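Local coordinates for putative cytoplasmic protein (Salmonella enterica subsp. enterica serovar Typhimurium, PDB 4IQN) that is of unknown function but belongs to the DUF5066 family and folds as a single chain of helices with a four-stranded antiparallel sheet, at residues B[66-71]-B[172-177]; B[74-79]-B[127-132]; B[110-115]-B[214-219]. All coordinates share one frame; numbering follows the deposited sequence. Where two conformers were deposited one is given.

Interaction 1: B[66-71]-B[172-177]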
ATOM      1  N   LEU B  66      -9.884  -1.157  13.264  1.00 23.31           N
ATOM      2  CA  LEU B  66     -10.970  -1.234  12.297  1.00 23.65           C
ATOM      3  C   LEU B  66     -11.451   0.185  11.983  1.00 22.49           C
ATOM      4  O   LEU B  66     -11.723   0.977  12.877  1.00 22.19           O
ATOM      5  CB  LEU B  66     -12.140  -2.030  12.871  1.00 27.31           C
ATOM      6  CG  LEU B  66     -11.962  -3.549  13.050  1.00 26.45           C
ATOM      7  CD1 LEU B  66     -13.142  -4.174  13.822  1.00 33.53           C
ATOM      8  CD2 LEU B  66     -11.763  -4.256  11.723  1.00 28.94           C
ATOM      9  N   SER B  67     -11.581   0.513  10.705  1.00 21.26           N
ATOM     10  CA  SER B  67     -11.966   1.846  10.340  1.00 20.79           C
ATOM     11  C   SER B  67     -13.447   2.021  10.608  1.00 22.63           C
ATOM     12  O   SER B  67     -14.116   1.087  11.063  1.00 22.60           O
ATOM     13  CB  SER B  67     -11.707   2.043   8.861  1.00 20.32           C
ATOM     14  OG  SER B  67     -12.599   1.248   8.143  1.00 23.12           O
ATOM     15  N   ASN B  68     -13.942   3.222  10.287  1.00 20.84           N
ATOM     16  CA  ASN B  68     -15.349   3.547  10.329  1.00 20.36           C
ATOM     17  C   ASN B  68     -16.206   2.622   9.450  1.00 20.89           C
ATOM     18  O   ASN B  68     -17.408   2.501   9.653  1.00 22.47           O
ATOM     19  CB  ASN B  68     -15.567   4.998   9.930  1.00 20.22           C
ATOM     20  CG  ASN B  68     -14.708   5.426   8.760  1.00 20.81           C
ATOM     21  OD1 ASN B  68     -13.456   5.340   8.796  1.00 21.14           O
ATOM     22  ND2 ASN B  68     -15.356   5.922   7.713  1.00 17.20           N
ATOM     23  N   TYR B  69     -15.582   1.957   8.495  1.00 19.64           N
ATOM     24  CA  TYR B  69     -16.251   0.957   7.700  1.00 20.78           C
ATOM     25  C   TYR B  69     -16.374  -0.390   8.404  1.00 21.77           C
ATOM     26  O   TYR B  69     -16.934  -1.305   7.854  1.00 20.75           O
ATOM     27  CB  TYR B  69     -15.525   0.739   6.377  1.00 22.32           C
ATOM     28  CG  TYR B  69     -15.618   1.837   5.356  1.00 19.36           C
ATOM     29  CD1 TYR B  69     -14.900   3.022   5.500  1.00 19.84           C
ATOM     30  CD2 TYR B  69     -16.406   1.678   4.234  1.00 21.81           C
ATOM     31  CE1 TYR B  69     -14.992   4.034   4.541  1.00 20.70           C
ATOM     32  CE2 TYR B  69     -16.470   2.637   3.261  1.00 23.57           C
ATOM     33  CZ  TYR B  69     -15.760   3.817   3.406  1.00 22.24           C
ATOM     34  OH  TYR B  69     -15.858   4.776   2.417  1.00 23.24           O
ATOM     35  N   ASN B  70     -15.868  -0.506   9.621  1.00 23.25           N
ATOM     36  CA  ASN B  70     -15.793  -1.795  10.305  1.00 24.31           C
ATOM     37  C   ASN B  70     -14.954  -2.834   9.566  1.00 23.46           C
ATOM     38  O   ASN B  70     -15.274  -4.030   9.558  1.00 23.68           O
ATOM     39  CB  ASN B  70     -17.205  -2.361  10.632  1.00 27.01           C
ATOM     40  CG  ASN B  70     -17.194  -3.196  11.895  1.00 30.62           C
ATOM     41  OD1 ASN B  70     -16.363  -2.986  12.792  1.00 28.21           O
ATOM     42  ND2 ASN B  70     -18.094  -4.124  11.987  1.00 30.20           N
HETATM   43  N   MSE B  71     -13.870  -2.375   8.958  0.70 21.95           N
HETATM   44  CA  MSE B  71     -13.024  -3.187   8.094  0.70 20.92           C
HETATM   45  C   MSE B  71     -11.587  -2.864   8.443  0.70 19.98           C
HETATM   46  O   MSE B  71     -11.251  -1.728   8.860  0.70 20.86           O
HETATM   47  CB  MSE B  71     -13.273  -2.876   6.596  0.70 20.54           C
HETATM   48  CG  MSE B  71     -14.688  -3.257   6.150  0.70 24.29           C
HETATM   49 SE   MSE B  71     -15.045  -2.784   4.263  0.70 29.44          SE
HETATM   50  CE  MSE B  71     -14.152  -4.305   3.398  0.70 28.95           C
ATOM     51  N   ASN B 172      -9.247  10.427   3.718  1.00 18.34           N
ATOM     52  CA  ASN B 172     -10.382  10.199   2.844  1.00 17.84           C
ATOM     53  C   ASN B 172     -11.294   9.056   3.331  1.00 18.57           C
ATOM     54  O   ASN B 172     -12.513   9.188   3.349  1.00 19.85           O
ATOM     55  CB  ASN B 172      -9.901   9.972   1.410  1.00 17.68           C
ATOM     56  CG  ASN B 172      -9.585  11.285   0.714  1.00 19.05           C
ATOM     57  OD1 ASN B 172     -10.464  11.862   0.103  1.00 24.67           O
ATOM     58  ND2 ASN B 172      -8.346  11.768   0.830  1.00 19.50           N
ATOM     59  N   ILE B 173     -10.692   7.948   3.723  1.00 18.02           N
ATOM     60  CA  ILE B 173     -11.468   6.858   4.344  1.00 17.58           C
ATOM     61  C   ILE B 173     -12.356   7.353   5.509  1.00 18.60           C
ATOM     62  O   ILE B 173     -13.599   7.096   5.524  1.00 18.50           O
ATOM     63  CB  ILE B 173     -10.567   5.697   4.807  1.00 16.49           C
ATOM     64  CG1 ILE B 173      -9.899   4.966   3.618  1.00 16.84           C
ATOM     65  CG2 ILE B 173     -11.376   4.691   5.646  1.00 19.28           C
ATOM     66  CD1 ILE B 173     -10.843   4.390   2.563  1.00 20.41           C
ATOM     67  N   ILE B 174     -11.769   8.084   6.472  1.00 16.98           N
ATOM     68  CA  ILE B 174     -12.495   8.464   7.663  1.00 17.64           C
ATOM     69  C   ILE B 174     -13.515   9.588   7.444  1.00 20.01           C
ATOM     70  O   ILE B 174     -14.418   9.763   8.259  1.00 21.69           O
ATOM     71  CB  ILE B 174     -11.554   8.775   8.859  1.00 21.06           C
ATOM     72  CG1 ILE B 174     -10.753  10.040   8.659  1.00 27.17           C
ATOM     73  CG2 ILE B 174     -10.635   7.616   9.170  1.00 20.93           C
ATOM     74  CD1 ILE B 174      -9.972  10.396   9.906  1.00 31.98           C
ATOM     75  N   SER B 175     -13.405  10.303   6.315  1.00 19.89           N
ATOM     76  CA  SER B 175     -14.256  11.441   6.035  1.00 21.14           C
ATOM     77  C   SER B 175     -15.718  11.037   5.996  1.00 24.03           C
ATOM     78  O   SER B 175     -16.589  11.843   6.308  1.00 35.06           O
ATOM     79  CB  SER B 175     -13.835  12.178   4.741  1.00 22.34           C
ATOM     80  OG  SER B 175     -14.158  11.441   3.568  1.00 23.88           O
ATOM     81  N   GLY B 176     -16.001   9.777   5.668  1.00 22.28           N
ATOM     82  CA  GLY B 176     -17.396   9.300   5.611  1.00 26.19           C
ATOM     83  C   GLY B 176     -18.058   9.050   6.957  1.00 27.42           C
ATOM     84  O   GLY B 176     -19.268   8.912   7.029  1.00 29.48           O
ATOM     85  N   ALA B 177     -17.270   9.009   8.022  1.00 25.05           N
ATOM     86  CA  ALA B 177     -17.776   8.688   9.344  1.00 25.14           C
ATOM     87  C   ALA B 177     -18.717   9.804   9.836  1.00 31.75           C
ATOM     88  O   ALA B 177     -18.452  10.998   9.608  1.00 28.98           O
ATOM     89  CB  ALA B 177     -16.610   8.525  10.308  1.00 26.42           C
TER
HETATM   90  O   HOH W   1     -15.158   7.376   3.424  1.00 26.17           O
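Asn68 reaches across to the last turn of helix 166-175 and gives its ND2 to the main-chain carbonyl of Ile173, at 3.0 Å between Asn68 ND2 and Ile173 O and with a nearly straight N-H...O angle of 170°. The oxygen lies in the plane of the Asn68 amide, whereas the donor stands above the plane of the Ile173 carbonyl. The other branch of the amide is turned to apolar groups: Asn68 OD1 lies 3.6 Å from Ile174 CG2, the two side chains crossing at about a right angle. Nearer the backbone, methylene meets methyl, with Asn68 CB 3.7 Å from Ala177 CB. With CG set between its own N and C (chi1 41°), Asn68 holds the amide towards the helix.

Tyr69 comes to the same carbonyl with its ring edge, Tyr69 CE1 being 3.5 Å from Ile173 O. Tyr69 CE1 also touches Ile173 CG2, at 3.8 Å. A water donates to Ile173 O at 2.6 Å and hydrogen-bonds to Tyr69 OH at 2.9 Å, so the carbonyl is gripped by both an amide and a water.

Behind these side chains, a type I turn from Ser67 to Asn70 sets Asn68 and Tyr69 next to each other at its corner. Ser67 OG tightens it by accepting from Tyr69 N at 3.1 Å, an ST turn, and Arg20 holds Asn68 O from outside. On the helix side, Ile174 packs on Leu11 and Leu14 of helix 8-14. The contact is thus a type I beta turn with an ST turn at its start, docked through an asparagine amide on a main-chain carbonyl in the last turn of a helix.

Interaction 2: B[74-79]-B[127-132]; sequences IETLQK and RIDHVG
Asp129 and Thr76 meet through a two-point grip: the carboxylate takes the backbone N-H of Thr76 on OD2 and its hydroxyl on OD1. Thr76 N to Asp129 OD2 is 2.9 Å and almost straight (173°); Thr76 OG1 donates to Asp129 OD1 over a short 2.5 Å. Each oxygen uses its syn lone pair, the side facing its fellow oxygen, so the pair of bonds fixes the rotation of the carboxylate. Thr76 holds OG1 beside its own N, anti to the carbonyl carbon (chi1 -67°), which presents hydroxyl and N-H together. Glu75 N also lies 2.9 Å from Asp129 OD2. The first amides of the short, weakly bonded helix at about 75-78 would probably stabilise a carboxylate there.

A water beside the carboxylate accepts from Leu77 N at 2.9 Å and lies within donating distance of Arg127 O and Asp129 OD2, although acceptors outnumber its protons.

Arg127 takes part through the root of its chain, its CB lying 4.4 Å from Thr76 CG2. The rest of the chain runs out extended, and its NH1 bonds to the hydroxyl of Tyr90. Leu77 closes the buried side: its CB sits 3.8 Å from Arg127 O, and its CD2 meets Ile128 CD1 at 4.0 Å, the two side chains lying side by side and pointing the same way.

Asp129 follows strand 124-128, whose Ile128 pairs with Ile136, and turns its carboxylate to the helix; its backbone is itself bonded to Val73. What results is a carboxylate bound bidentately by a threonine N-H and hydroxyl at the N-terminal end of a short helix, tying that helix to an outer strand of the antiparallel sheet.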
ATOM      1  N   ILE B  74      -4.580  -2.513   8.262  1.00 19.96           N
ATOM      2  CA  ILE B  74      -3.204  -2.946   8.326  1.00 17.48           C
ATOM      3  C   ILE B  74      -3.097  -4.426   8.735  1.00 20.62           C
ATOM      4  O   ILE B  74      -2.058  -4.879   9.232  1.00 24.24           O
ATOM      5  CB  ILE B  74      -2.396  -2.058   9.313  1.00 19.85           C
ATOM      6  CG1 ILE B  74      -3.000  -2.061  10.739  1.00 20.89           C
ATOM      7  CG2 ILE B  74      -2.334  -0.641   8.808  1.00 19.67           C
ATOM      8  CD1 ILE B  74      -2.122  -1.390  11.782  1.00 23.73           C
ATOM      9  N   GLU B  75      -4.141  -5.178   8.450  1.00 17.74           N
ATOM     10  CA  GLU B  75      -4.169  -6.633   8.733  1.00 20.63           C
ATOM     11  C   GLU B  75      -3.271  -7.454   7.807  1.00 22.42           C
ATOM     12  O   GLU B  75      -2.395  -8.197   8.255  1.00 24.56           O
ATOM     13  CB  GLU B  75      -5.586  -7.130   8.625  1.00 23.51           C
ATOM     14  CG  GLU B  75      -5.766  -8.563   9.119  1.00 27.79           C
ATOM     15  CD  GLU B  75      -7.197  -9.027   8.951  1.00 34.39           C
ATOM     16  OE1 GLU B  75      -8.013  -8.737   9.826  1.00 49.37           O
ATOM     17  OE2 GLU B  75      -7.515  -9.670   7.940  1.00 44.31           O
ATOM     18  N   THR B  76      -3.468  -7.298   6.498  1.00 22.81           N
ATOM     19  CA  THR B  76      -2.776  -8.078   5.507  1.00 23.13           C
ATOM     20  C   THR B  76      -1.258  -7.937   5.525  1.00 19.87           C
ATOM     21  O   THR B  76      -0.548  -8.948   5.413  1.00 21.87           O
ATOM     22  CB  THR B  76      -3.311  -7.756   4.099  1.00 22.39           C
ATOM     23  OG1 THR B  76      -4.649  -8.216   4.024  1.00 22.72           O
ATOM     24  CG2 THR B  76      -2.512  -8.454   3.028  1.00 23.54           C
ATOM     25  N   LEU B  77      -0.766  -6.721   5.722  1.00 18.56           N
ATOM     26  CA  LEU B  77       0.655  -6.489   5.722  1.00 19.98           C
ATOM     27  C   LEU B  77       1.352  -7.221   6.884  1.00 21.95           C
ATOM     28  O   LEU B  77       2.516  -7.618   6.740  1.00 20.49           O
ATOM     29  CB  LEU B  77       0.957  -5.010   5.767  1.00 20.63           C
ATOM     30  CG  LEU B  77       0.588  -4.201   7.019  1.00 18.57           C
ATOM     31  CD1 LEU B  77       1.736  -4.251   8.042  1.00 22.15           C
ATOM     32  CD2 LEU B  77       0.231  -2.761   6.601  1.00 18.98           C
ATOM     33  N   GLN B  78       0.639  -7.397   7.995  1.00 20.40           N
ATOM     34  CA  GLN B  78       1.228  -8.096   9.162  1.00 21.70           C
ATOM     35  C   GLN B  78       1.531  -9.553   8.862  1.00 22.51           C
ATOM     36  O   GLN B  78       2.415 -10.156   9.512  1.00 22.55           O
ATOM     37  CB  GLN B  78       0.359  -7.925  10.407  1.00 22.87           C
ATOM     38  CG  GLN B  78       0.424  -6.519  10.951  1.00 22.34           C
ATOM     39  CD  GLN B  78      -0.468  -6.327  12.138  1.00 27.53           C
ATOM     40  OE1 GLN B  78      -0.176  -6.838  13.221  1.00 28.34           O
ATOM     41  NE2 GLN B  78      -1.572  -5.613  11.955  1.00 24.96           N
ATOM     42  N   LYS B  79       0.849 -10.115   7.856  1.00 21.88           N
ATOM     43  CA  LYS B  79       1.100 -11.485   7.379  1.00 25.40           C
ATOM     44  C   LYS B  79       2.412 -11.596   6.681  1.00 22.00           C
ATOM     45  O   LYS B  79       2.870 -12.687   6.483  1.00 27.46           O
ATOM     46  CB  LYS B  79       0.012 -11.966   6.405  1.00 28.50           C
ATOM     47  CG  LYS B  79      -1.383 -12.086   7.026  1.00 33.77           C
ATOM     48  CD  LYS B  79      -2.487 -12.523   6.039  1.00 31.90           C
ATOM     49  CE  LYS B  79      -3.859 -12.458   6.724  1.00 32.00           C
ATOM     50  NZ  LYS B  79      -4.997 -13.040   5.955  1.00 48.14           N
ATOM     51  N   ARG B 127       0.626  -3.983   0.952  1.00 15.53           N
ATOM     52  CA  ARG B 127      -0.797  -3.933   0.675  1.00 15.07           C
ATOM     53  C   ARG B 127      -1.573  -3.402   1.890  1.00 17.01           C
ATOM     54  O   ARG B 127      -1.386  -3.855   3.038  1.00 19.72           O
ATOM     55  CB  ARG B 127      -1.356  -5.275   0.235  1.00 20.98           C
ATOM     56  CG  ARG B 127      -2.799  -5.148  -0.284  1.00 20.50           C
ATOM     57  CD  ARG B 127      -3.308  -6.324  -1.084  1.00 25.47           C
ATOM     58  NE  ARG B 127      -4.625  -5.983  -1.641  1.00 24.05           N
ATOM     59  CZ  ARG B 127      -5.235  -6.593  -2.654  1.00 28.44           C
ATOM     60  NH1 ARG B 127      -4.658  -7.587  -3.287  1.00 29.86           N
ATOM     61  NH2 ARG B 127      -6.446  -6.177  -3.057  1.00 29.28           N
ATOM     62  N   ILE B 128      -2.415  -2.426   1.656  1.00 16.35           N
ATOM     63  CA  ILE B 128      -3.308  -1.849   2.654  1.00 16.49           C
ATOM     64  C   ILE B 128      -4.698  -2.429   2.403  1.00 19.68           C
ATOM     65  O   ILE B 128      -5.179  -2.435   1.267  1.00 18.93           O
ATOM     66  CB  ILE B 128      -3.327  -0.288   2.548  1.00 16.59           C
ATOM     67  CG1 ILE B 128      -1.965   0.314   2.917  1.00 20.76           C
ATOM     68  CG2 ILE B 128      -4.449   0.375   3.335  1.00 16.98           C
ATOM     69  CD1 ILE B 128      -1.530   0.046   4.327  1.00 21.25           C
ATOM     70  N   ASP B 129      -5.325  -2.952   3.451  1.00 17.92           N
ATOM     71  CA  ASP B 129      -6.699  -3.442   3.327  1.00 20.26           C
ATOM     72  C   ASP B 129      -7.652  -2.277   3.051  1.00 17.50           C
ATOM     73  O   ASP B 129      -7.612  -1.254   3.716  1.00 17.67           O
ATOM     74  CB  ASP B 129      -7.108  -4.183   4.583  1.00 20.37           C
ATOM     75  CG  ASP B 129      -6.209  -5.358   4.856  1.00 23.25           C
ATOM     76  OD1 ASP B 129      -6.297  -6.327   4.057  1.00 25.41           O
ATOM     77  OD2 ASP B 129      -5.410  -5.292   5.841  1.00 21.67           O
ATOM     78  N   HIS B 130      -8.503  -2.472   2.049  1.00 18.10           N
ATOM     79  CA  HIS B 130      -9.277  -1.396   1.442  1.00 17.02           C
ATOM     80  C   HIS B 130     -10.762  -1.687   1.604  1.00 19.19           C
ATOM     81  O   HIS B 130     -11.183  -2.810   1.997  1.00 21.13           O
ATOM     82  CB  HIS B 130      -8.846  -1.247  -0.035  1.00 16.82           C
ATOM     83  CG  HIS B 130      -9.504  -0.114  -0.760  1.00 17.70           C
ATOM     84  ND1 HIS B 130      -9.602   1.150  -0.242  1.00 18.55           N
ATOM     85  CD2 HIS B 130     -10.074  -0.066  -1.989  1.00 17.62           C
ATOM     86  CE1 HIS B 130     -10.238   1.928  -1.111  1.00 16.73           C
ATOM     87  NE2 HIS B 130     -10.540   1.205  -2.166  1.00 16.31           N
ATOM     88  N   VAL B 131     -11.546  -0.664   1.349  1.00 18.41           N
ATOM     89  CA  VAL B 131     -12.996  -0.711   1.445  1.00 17.74           C
ATOM     90  C   VAL B 131     -13.705  -1.042   0.116  1.00 20.90           C
ATOM     91  O   VAL B 131     -14.912  -1.154   0.091  1.00 26.08           O
ATOM     92  CB  VAL B 131     -13.568   0.594   2.011  1.00 20.45           C
ATOM     93  CG1 VAL B 131     -13.003   0.856   3.387  1.00 22.25           C
ATOM     94  CG2 VAL B 131     -13.329   1.768   1.061  1.00 20.61           C
ATOM     95  N   GLY B 132     -12.954  -1.174  -0.969  1.00 22.90           N
ATOM     96  CA  GLY B 132     -13.541  -1.534  -2.281  1.00 27.75           C
ATOM     97  C   GLY B 132     -12.635  -2.517  -2.964  1.00 25.78           C
ATOM     98  O   GLY B 132     -11.746  -3.070  -2.351  1.00 26.28           O
TER
HETATM   99  O   HOH W   2      -2.569  -4.475   5.407  1.00 17.98           O

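Interaction 3: B[110-115]-B[214-219]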
ATOM      1  N   GLU B 110       0.943 -20.071 -11.016  1.00 26.00           N
ATOM      2  CA  GLU B 110       2.344 -20.506 -10.980  1.00 27.39           C
ATOM      3  C   GLU B 110       2.804 -21.015 -12.322  1.00 25.47           C
ATOM      4  O   GLU B 110       3.960 -20.810 -12.671  1.00 29.20           O
ATOM      5  CB  GLU B 110       2.593 -21.586  -9.911  1.00 35.56           C
ATOM      6  CG  GLU B 110       2.793 -21.046  -8.498  1.00 50.02           C
ATOM      7  CD  GLU B 110       1.496 -20.729  -7.738  1.00 66.51           C
ATOM      8  OE1 GLU B 110       0.422 -21.326  -8.022  1.00 60.72           O
ATOM      9  OE2 GLU B 110       1.554 -19.877  -6.816  1.00 90.31           O
ATOM     10  N   ASP B 111       1.906 -21.665 -13.075  1.00 28.24           N
ATOM     11  CA  ASP B 111       2.247 -22.180 -14.403  1.00 34.58           C
ATOM     12  C   ASP B 111       2.535 -21.083 -15.423  1.00 31.81           C
ATOM     13  O   ASP B 111       3.104 -21.365 -16.481  1.00 33.68           O
ATOM     14  CB  ASP B 111       1.112 -23.013 -14.994  1.00 33.65           C
ATOM     15  CG  ASP B 111       0.827 -24.291 -14.228  1.00 36.36           C
ATOM     16  OD1 ASP B 111       1.397 -24.563 -13.159  1.00 40.94           O
ATOM     17  OD2 ASP B 111      -0.019 -25.031 -14.728  1.00 37.22           O
ATOM     18  N   LEU B 112       2.086 -19.864 -15.167  1.00 28.10           N
ATOM     19  CA  LEU B 112       2.257 -18.781 -16.136  1.00 24.03           C
ATOM     20  C   LEU B 112       3.179 -17.686 -15.656  1.00 22.39           C
ATOM     21  O   LEU B 112       3.376 -16.678 -16.349  1.00 24.89           O
ATOM     22  CB  LEU B 112       0.905 -18.192 -16.503  1.00 25.29           C
ATOM     23  CG  LEU B 112       0.179 -19.061 -17.514  1.00 34.67           C
ATOM     24  CD1 LEU B 112      -0.478 -20.196 -16.802  1.00 42.91           C
ATOM     25  CD2 LEU B 112      -0.866 -18.289 -18.261  1.00 44.74           C
HETATM   26  N   MSE B 113       3.782 -17.856 -14.492  1.00 22.41           N
HETATM   27  CA  MSE B 113       4.653 -16.794 -13.997  1.00 22.82           C
HETATM   28  C   MSE B 113       5.967 -16.719 -14.757  1.00 24.34           C
HETATM   29  O   MSE B 113       6.414 -17.745 -15.280  1.00 23.91           O
HETATM   30  CB  MSE B 113       5.035 -17.085 -12.547  1.00 23.73           C
HETATM   31  CG  MSE B 113       3.918 -16.893 -11.535  1.00 24.40           C
HETATM   32 SE   MSE B 113       3.639 -15.006 -11.156  0.75 21.00          SE
HETATM   33  CE  MSE B 113       5.316 -14.554 -10.180  1.00 30.53           C
ATOM     34  N   PRO B 114       6.428 -15.486 -15.067  1.00 22.60           N
ATOM     35  CA  PRO B 114       6.145 -14.321 -14.273  1.00 21.24           C
ATOM     36  C   PRO B 114       4.962 -13.643 -15.017  1.00 19.65           C
ATOM     37  O   PRO B 114       5.002 -13.555 -16.239  1.00 22.41           O
ATOM     38  CB  PRO B 114       7.385 -13.432 -14.424  1.00 19.72           C
ATOM     39  CG  PRO B 114       8.060 -13.933 -15.605  1.00 21.03           C
ATOM     40  CD  PRO B 114       7.798 -15.410 -15.609  1.00 21.90           C
ATOM     41  N   VAL B 115       3.959 -13.157 -14.303  1.00 19.19           N
ATOM     42  CA  VAL B 115       2.831 -12.452 -14.929  1.00 17.89           C
ATOM     43  C   VAL B 115       3.161 -10.956 -15.081  1.00 18.83           C
ATOM     44  O   VAL B 115       3.125 -10.413 -16.180  1.00 18.73           O
ATOM     45  CB  VAL B 115       1.557 -12.647 -14.137  1.00 17.68           C
ATOM     46  CG1 VAL B 115       0.441 -11.816 -14.699  1.00 21.38           C
ATOM     47  CG2 VAL B 115       1.192 -14.113 -14.078  1.00 18.67           C
ATOM     48  N   GLU B 214       6.869  -9.227 -20.616  0.70 20.36           N
ATOM     49  CA  GLU B 214       6.773  -9.577 -22.045  0.70 23.57           C
ATOM     50  C   GLU B 214       6.654 -11.092 -22.266  0.70 22.45           C
ATOM     51  O   GLU B 214       6.046 -11.543 -23.235  0.70 22.97           O
ATOM     52  CB  GLU B 214       7.957  -9.021 -22.833  0.70 24.43           C
ATOM     53  CG  GLU B 214       7.957  -7.512 -22.997  0.70 36.80           C
ATOM     54  CD  GLU B 214       6.740  -6.997 -23.745  0.70 37.16           C
ATOM     55  OE1 GLU B 214       6.357  -7.570 -24.779  0.70 54.47           O
ATOM     56  OE2 GLU B 214       6.159  -6.009 -23.297  0.70 48.61           O
ATOM     57  N   ALA B 215       7.277 -11.887 -21.401  1.00 23.18           N
ATOM     58  CA  ALA B 215       7.157 -13.348 -21.510  1.00 23.57           C
ATOM     59  C   ALA B 215       5.749 -13.883 -21.239  1.00 22.69           C
ATOM     60  O   ALA B 215       5.392 -14.942 -21.721  1.00 23.71           O
ATOM     61  CB  ALA B 215       8.169 -14.054 -20.595  1.00 20.21           C
ATOM     62  N   PHE B 216       4.965 -13.161 -20.456  1.00 22.69           N
ATOM     63  CA  PHE B 216       3.624 -13.610 -20.131  1.00 21.32           C
ATOM     64  C   PHE B 216       2.749 -13.633 -21.411  1.00 20.87           C
ATOM     65  O   PHE B 216       2.010 -14.570 -21.611  1.00 24.09           O
ATOM     66  CB  PHE B 216       3.026 -12.772 -19.008  1.00 20.38           C
ATOM     67  CG  PHE B 216       1.608 -13.102 -18.673  1.00 21.49           C
ATOM     68  CD1 PHE B 216       1.296 -14.271 -18.005  1.00 24.04           C
ATOM     69  CD2 PHE B 216       0.583 -12.216 -18.972  1.00 26.27           C
ATOM     70  CE1 PHE B 216      -0.011 -14.557 -17.645  1.00 23.97           C
ATOM     71  CE2 PHE B 216      -0.730 -12.504 -18.624  1.00 28.82           C
ATOM     72  CZ  PHE B 216      -1.031 -13.692 -17.961  1.00 24.49           C
ATOM     73  N   TRP B 217       2.905 -12.673 -22.324  1.00 30.65           N
ATOM     74  CA  TRP B 217       2.083 -12.726 -23.558  1.00 29.89           C
ATOM     75  C   TRP B 217       2.405 -13.953 -24.376  1.00 34.25           C
ATOM     76  O   TRP B 217       1.511 -14.605 -24.878  1.00 34.42           O
ATOM     77  CB  TRP B 217       2.270 -11.498 -24.426  1.00 30.99           C
ATOM     78  CG  TRP B 217       1.933 -10.292 -23.675  1.00 28.10           C
ATOM     79  CD1 TRP B 217       2.760  -9.284 -23.366  1.00 34.36           C
ATOM     80  CD2 TRP B 217       0.669  -9.989 -23.071  1.00 30.93           C
ATOM     81  NE1 TRP B 217       2.096  -8.341 -22.612  1.00 34.51           N
ATOM     82  CE2 TRP B 217       0.810  -8.761 -22.411  1.00 30.60           C
ATOM     83  CE3 TRP B 217      -0.567 -10.656 -23.004  1.00 31.50           C
ATOM     84  CZ2 TRP B 217      -0.224  -8.163 -21.727  1.00 32.46           C
ATOM     85  CZ3 TRP B 217      -1.603 -10.055 -22.314  1.00 37.38           C
ATOM     86  CH2 TRP B 217      -1.421  -8.817 -21.686  1.00 39.00           C
ATOM     87  N   ALA B 218       3.695 -14.247 -24.510  1.00 34.89           N
ATOM     88  CA  ALA B 218       4.131 -15.460 -25.167  1.00 35.61           C
ATOM     89  C   ALA B 218       3.542 -16.695 -24.513  1.00 36.05           C
ATOM     90  O   ALA B 218       3.158 -17.632 -25.221  1.00 39.71           O
ATOM     91  CB  ALA B 218       5.635 -15.560 -25.176  1.00 35.21           C
ATOM     92  N   LYS B 219       3.500 -16.712 -23.185  1.00 36.22           N
ATOM     93  CA  LYS B 219       2.925 -17.850 -22.445  1.00 38.01           C
ATOM     94  C   LYS B 219       1.484 -18.019 -22.799  1.00 43.23           C
ATOM     95  O   LYS B 219       1.036 -19.140 -23.000  1.00 50.21           O
ATOM     96  CB  LYS B 219       3.014 -17.690 -20.920  1.00 48.12           C
ATOM     97  CG  LYS B 219       4.309 -18.139 -20.272  1.00 46.76           C
ATOM     98  CD  LYS B 219       4.508 -19.646 -20.220  1.00 38.97           C
ATOM     99  CE  LYS B 219       5.413 -19.967 -19.039  1.00 38.03           C
ATOM    100  NZ  LYS B 219       6.284 -21.134 -19.240  1.00 37.57           N
TER
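The irregular chain 110-115 runs beside helix 214-221, coming closest at Val115 and Phe216, whose CA atoms are 5.4 Å apart, and more loosely at Leu112 and Lys219, 6.4 Å between CA atoms. A cis peptide bond before Pro114 bends the loop, and the carbonyl of Pro114 faces the helix, Pro114 O lying 3.5 Å from Phe216 CB.

Phe216 carries most of the contact. Its CG stands anti to the backbone N (chi1 176°), which carries the ring over to the loop. Val115 CG1 covers one face centrally, 3.9 Å from the ring centroid and 7° off its normal, a CH-pi contact. Val115 CG2 and Leu112 CD2 both meet Phe216 CE1, Leu112 CD2 at 3.9 Å, while Leu112 O lies in the ring plane at the edge, 3.6 Å from Phe216 CD1. Lys219, bent along its chain, brings CE to 3.7 Å from Asp111 O.

Tyr97 and Ala96 of helix 93-99 back Val115, and Val100 touches Phe216. This is largely apolar packing of a helix on a loop, without hydrogen bonds between the segments, one aromatic side chain of the C-terminal helix being lodged against a cis-proline loop.

In the fold
All three contacts are partly buried. Interactions 1 and 2 are neighbours, their centres 14 Å apart, and are joined by packing: Tyr69 and Ile173 of interaction 1 both lean on Val131 of interaction 2. Interaction 2 lies nearest the middle of the chain and connects helix 75-78 to an outer sheet strand, whereas interaction 1 lies farther out, joining a turn to helix 166-175. Both combine polar bonds to main-chain atoms, a bridging water and apolar contacts. Interaction 3, about 24 Å from interaction 1 between nearest atoms and across the chain's centre from it, is the most peripheral; it lacks hydrogen bonds between its segments and relies on a buried aromatic ring among exposed neighbours.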